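Local coordinates for FAD dependent oxidoreductase domain-containing protein (Deinococcus radiodurans R1, PDB 3C4N) that binds ADP in a Rossmann-type nucleotide site and is probably an FAD-dependent oxidoreductase, though its substrate is unknown, at residues R46-L58 against A379-Q392. Sequence-based numbering, arbitrary orientation.
Sequences RMGAACAFYLRQL and ADTLGLAAAHELAQ. With ADP (adenosine-5'-diphosphate), chain C.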
# COMPACT_ATOMS: atom_id res chain seq x y z
N ARG A 46 -10.46 2.03 -10.05
CA ARG A 46 -11.32 0.85 -10.16
C ARG A 46 -10.83 -0.18 -11.18
O ARG A 46 -10.82 -1.37 -10.91
CB ARG A 46 -12.76 1.27 -10.51
CG ARG A 46 -12.94 1.70 -11.96
CD ARG A 46 -14.30 2.35 -12.23
NE ARG A 46 -15.42 1.55 -11.74
CZ ARG A 46 -16.65 2.03 -11.60
NH1 ARG A 46 -17.62 1.25 -11.14
NH2 ARG A 46 -16.90 3.29 -11.92
N MSE A 47 -10.43 0.28 -12.35
CA MSE A 47 -9.95 -0.59 -13.41
C MSE A 47 -8.63 -1.30 -13.11
O MSE A 47 -8.58 -2.53 -13.10
CB MSE A 47 -9.83 0.21 -14.71
CG MSE A 47 -11.21 0.74 -15.23
SE MSE A 47 -12.69 -0.60 -15.39
CE MSE A 47 -11.86 -1.86 -16.62
N GLY A 48 -7.57 -0.53 -12.88
CA GLY A 48 -6.27 -1.13 -12.58
C GLY A 48 -6.28 -1.98 -11.31
O GLY A 48 -5.70 -3.07 -11.24
N ALA A 49 -6.94 -1.48 -10.29
CA ALA A 49 -7.02 -2.22 -9.04
C ALA A 49 -7.74 -3.54 -9.25
O ALA A 49 -7.33 -4.56 -8.71
CB ALA A 49 -7.75 -1.38 -7.99
N ALA A 50 -8.82 -3.55 -10.03
CA ALA A 50 -9.56 -4.79 -10.26
C ALA A 50 -8.74 -5.77 -11.09
O ALA A 50 -8.70 -6.97 -10.79
CB ALA A 50 -10.87 -4.51 -10.97
N CYS A 51 -8.08 -5.25 -12.11
CA CYS A 51 -7.25 -6.06 -12.99
C CYS A 51 -6.10 -6.69 -12.20
O CYS A 51 -5.80 -7.86 -12.38
CB CYS A 51 -6.72 -5.21 -14.15
SG CYS A 51 -6.08 -6.16 -15.54
N ALA A 52 -5.47 -5.90 -11.33
CA ALA A 52 -4.35 -6.42 -10.52
C ALA A 52 -4.86 -7.52 -9.59
O ALA A 52 -4.16 -8.50 -9.34
CB ALA A 52 -3.70 -5.30 -9.71
N PHE A 53 -6.08 -7.35 -9.09
CA PHE A 53 -6.66 -8.36 -8.22
C PHE A 53 -6.89 -9.67 -8.99
O PHE A 53 -6.44 -10.73 -8.56
CB PHE A 53 -7.98 -7.85 -7.64
CG PHE A 53 -8.76 -8.90 -6.92
CD1 PHE A 53 -8.27 -9.48 -5.77
CD2 PHE A 53 -9.99 -9.31 -7.42
CE1 PHE A 53 -9.00 -10.47 -5.10
CE2 PHE A 53 -10.73 -10.30 -6.76
CZ PHE A 53 -10.23 -10.88 -5.60
N TYR A 54 -7.56 -9.59 -10.14
CA TYR A 54 -7.84 -10.79 -10.92
C TYR A 54 -6.56 -11.47 -11.40
O TYR A 54 -6.51 -12.69 -11.50
CB TYR A 54 -8.73 -10.46 -12.12
CG TYR A 54 -10.12 -10.00 -11.74
CD1 TYR A 54 -10.93 -10.77 -10.90
CD2 TYR A 54 -10.62 -8.80 -12.23
CE1 TYR A 54 -12.21 -10.35 -10.55
CE2 TYR A 54 -11.90 -8.37 -11.89
CZ TYR A 54 -12.69 -9.14 -11.05
OH TYR A 54 -13.95 -8.68 -10.72
N LEU A 55 -5.52 -10.69 -11.69
CA LEU A 55 -4.27 -11.28 -12.12
C LEU A 55 -3.59 -12.02 -10.97
O LEU A 55 -2.93 -13.03 -11.20
CB LEU A 55 -3.33 -10.22 -12.70
CG LEU A 55 -3.68 -9.81 -14.13
CD1 LEU A 55 -2.89 -8.56 -14.51
CD2 LEU A 55 -3.37 -10.97 -15.08
N ARG A 56 -3.76 -11.52 -9.75
CA ARG A 56 -3.14 -12.18 -8.60
C ARG A 56 -3.79 -13.54 -8.35
O ARG A 56 -3.15 -14.44 -7.81
CB ARG A 56 -3.26 -11.34 -7.32
CG ARG A 56 -2.46 -10.03 -7.33
CD ARG A 56 -1.00 -10.27 -7.69
NE ARG A 56 -0.35 -11.19 -6.78
CZ ARG A 56 0.84 -11.75 -7.02
NH1 ARG A 56 1.48 -11.48 -8.14
NH2 ARG A 56 1.38 -12.58 -6.14
N GLN A 57 -5.05 -13.68 -8.72
CA GLN A 57 -5.73 -14.95 -8.52
C GLN A 57 -5.60 -15.87 -9.73
O GLN A 57 -5.59 -17.09 -9.58
CB GLN A 57 -7.20 -14.72 -8.18
CG GLN A 57 -7.36 -14.03 -6.85
CD GLN A 57 -8.79 -14.06 -6.35
OE1 GLN A 57 -9.72 -13.78 -7.11
NE2 GLN A 57 -8.97 -14.40 -5.08
N LEU A 58 -5.48 -15.28 -10.92
CA LEU A 58 -5.34 -16.06 -12.14
C LEU A 58 -3.89 -16.52 -12.37
O LEU A 58 -3.66 -17.64 -12.83
CB LEU A 58 -5.85 -15.25 -13.35
CG LEU A 58 -7.38 -15.11 -13.40
CD1 LEU A 58 -7.81 -13.96 -14.31
CD2 LEU A 58 -7.97 -16.44 -13.89
N ALA A 379 -18.57 2.23 -16.79
CA ALA A 379 -17.79 1.39 -15.89
C ALA A 379 -18.57 0.81 -14.69
O ALA A 379 -18.22 -0.26 -14.20
CB ALA A 379 -16.57 2.15 -15.40
N ASP A 380 -19.60 1.50 -14.23
CA ASP A 380 -20.35 0.97 -13.10
C ASP A 380 -21.10 -0.32 -13.48
O ASP A 380 -21.31 -1.19 -12.63
CB ASP A 380 -21.31 2.03 -12.53
CG ASP A 380 -20.57 3.26 -11.96
OD1 ASP A 380 -19.56 3.08 -11.23
OD2 ASP A 380 -21.01 4.41 -12.24
N THR A 381 -21.48 -0.47 -14.74
CA THR A 381 -22.21 -1.67 -15.16
C THR A 381 -21.33 -2.73 -15.82
O THR A 381 -21.64 -3.92 -15.78
CB THR A 381 -23.35 -1.32 -16.14
OG1 THR A 381 -24.25 -0.40 -15.52
CG2 THR A 381 -24.12 -2.59 -16.54
N LEU A 382 -20.22 -2.29 -16.42
CA LEU A 382 -19.34 -3.19 -17.16
C LEU A 382 -17.84 -3.17 -16.79
O LEU A 382 -17.06 -3.89 -17.40
CB LEU A 382 -19.47 -2.86 -18.64
CG LEU A 382 -20.89 -2.74 -19.22
CD1 LEU A 382 -20.86 -2.04 -20.57
CD2 LEU A 382 -21.51 -4.11 -19.33
N GLY A 383 -17.45 -2.36 -15.81
CA GLY A 383 -16.04 -2.24 -15.43
C GLY A 383 -15.26 -3.49 -15.04
O GLY A 383 -14.23 -3.78 -15.63
N LEU A 384 -15.73 -4.21 -14.02
CA LEU A 384 -15.04 -5.42 -13.58
C LEU A 384 -14.82 -6.40 -14.72
O LEU A 384 -13.71 -6.89 -14.92
CB LEU A 384 -15.82 -6.10 -12.45
CG LEU A 384 -15.87 -5.36 -11.10
CD1 LEU A 384 -16.84 -6.04 -10.11
CD2 LEU A 384 -14.46 -5.33 -10.54
N ALA A 385 -15.88 -6.67 -15.48
CA ALA A 385 -15.82 -7.61 -16.59
C ALA A 385 -14.66 -7.35 -17.53
O ALA A 385 -13.95 -8.29 -17.92
CB ALA A 385 -17.13 -7.58 -17.37
N ALA A 386 -14.45 -6.09 -17.89
CA ALA A 386 -13.36 -5.75 -18.80
C ALA A 386 -11.99 -5.96 -18.15
O ALA A 386 -11.02 -6.29 -18.84
CB ALA A 386 -13.51 -4.32 -19.31
N ALA A 387 -11.90 -5.78 -16.83
CA ALA A 387 -10.63 -5.98 -16.14
C ALA A 387 -10.34 -7.47 -15.98
O ALA A 387 -9.19 -7.90 -16.03
CB ALA A 387 -10.64 -5.30 -14.76
N HIS A 388 -11.39 -8.26 -15.79
CA HIS A 388 -11.23 -9.70 -15.64
C HIS A 388 -10.90 -10.38 -16.97
O HIS A 388 -10.11 -11.32 -17.01
CB HIS A 388 -12.51 -10.31 -15.09
CG HIS A 388 -12.46 -11.80 -14.96
ND1 HIS A 388 -13.17 -12.64 -15.79
CD2 HIS A 388 -11.78 -12.60 -14.10
CE1 HIS A 388 -12.93 -13.89 -15.44
NE2 HIS A 388 -12.09 -13.89 -14.42
N GLU A 389 -11.51 -9.89 -18.05
CA GLU A 389 -11.30 -10.40 -19.40
C GLU A 389 -9.83 -10.17 -19.74
O GLU A 389 -9.16 -11.07 -20.25
CB GLU A 389 -12.22 -9.62 -20.37
CG GLU A 389 -12.50 -10.25 -21.74
CD GLU A 389 -11.40 -10.01 -22.77
OE1 GLU A 389 -10.82 -8.90 -22.81
OE2 GLU A 389 -11.12 -10.94 -23.57
N LEU A 390 -9.32 -8.98 -19.44
CA LEU A 390 -7.92 -8.67 -19.73
C LEU A 390 -7.00 -9.54 -18.90
O LEU A 390 -5.95 -9.97 -19.38
CB LEU A 390 -7.61 -7.20 -19.46
CG LEU A 390 -6.13 -6.83 -19.63
CD1 LEU A 390 -5.68 -7.15 -21.05
CD2 LEU A 390 -5.90 -5.37 -19.28
N ALA A 391 -7.38 -9.78 -17.65
CA ALA A 391 -6.56 -10.61 -16.77
C ALA A 391 -6.44 -12.03 -17.32
O ALA A 391 -5.34 -12.59 -17.34
CB ALA A 391 -7.16 -10.63 -15.36
N GLN A 392 -7.56 -12.59 -17.77
CA GLN A 392 -7.57 -13.94 -18.33
C GLN A 392 -6.60 -14.03 -19.50
O GLN A 392 -5.73 -14.90 -19.53
CB GLN A 392 -8.99 -14.32 -18.78
CG GLN A 392 -9.93 -14.70 -17.64
CD GLN A 392 -11.39 -14.95 -18.09
OE1 GLN A 392 -12.05 -14.05 -18.61
NE2 GLN A 392 -11.88 -16.18 -17.88
PB ADP C . -10.25 4.35 -13.94
O1B ADP C . -10.23 3.94 -15.34
O2B ADP C . -10.33 3.08 -12.98
O3B ADP C . -11.52 5.32 -13.66
PA ADP C . -9.05 6.29 -12.59
O1A ADP C . -9.06 7.56 -13.34
O2A ADP C . -10.41 6.19 -11.71
O3A ADP C . -8.90 5.04 -13.59
O5' ADP C . -7.74 6.07 -11.71
C5' ADP C . -6.79 5.44 -12.50
C4' ADP C . -5.40 5.64 -11.94
O4' ADP C . -4.17 5.79 -12.69
C3' ADP C . -5.69 6.96 -11.29
O3' ADP C . -6.31 6.74 -10.02
C2' ADP C . -4.34 7.66 -11.20
O2' ADP C . -4.03 7.99 -9.83
C1' ADP C . -3.36 6.64 -11.84
N9 ADP C . -2.43 7.19 -12.78
C8 ADP C . -2.77 8.08 -13.81
N7 ADP C . -1.68 8.42 -14.47
C5 ADP C . -0.62 7.76 -13.94
C6 ADP C . 0.76 7.62 -14.27
N6 ADP C . 1.24 8.00 -15.54
N1 ADP C . 1.55 6.86 -13.47
C2 ADP C . 1.06 6.23 -12.41
N3 ADP C . -0.18 6.27 -12.09
C4 ADP C . -1.11 6.96 -12.86
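Ala387 and Ala391 let helix 46-58 and segment 379-392 of helix 379-398 pack closely, the two segment axes 8.2 Å apart and inclined at 43°. Each methyl is a knob in a hole: Ala387 among Met47, Ala50, Cys51 and Tyr54, Ala391 among Cys51, Tyr54, Leu55 and Leu58. Bare Gly383 admits Met47 (selenomethionine here), whose chain, bent at chi2 (-51°), brings CE 3.2 Å from Gly383 O; a side chain there would crowd SE and Ala379 O. Tyr54 takes His388 CB over one ring face, and the imidazole turns its edge to that ring, planes at 77°, in a T-shaped pair; Tyr54 OH is hydrogen-bonded to Gln105 NE2. Arg46, long and cationic, suits buried Asp380: NH1 and NH2 grip OD1 end-on (2.7 and 2.8 Å) in a salt bridge, Ala379 CB covering a guanidinium face. With an alanine at Arg46, Asp380 would probably lose its charge partner and both hydrogen bonds. Toward solvent, Leu58 CD1 still covers Ala391 CB at 3.6 Å, but beyond it the packing thins to exposed Gln392. Helix 46-58 follows strand 36-42 of the Rossmann-type sheet, Met47 N hydrogen-bonded to ADP O2B; strand 64-67 packs against Ala52 and Leu55, helix 96-107 against Leu384.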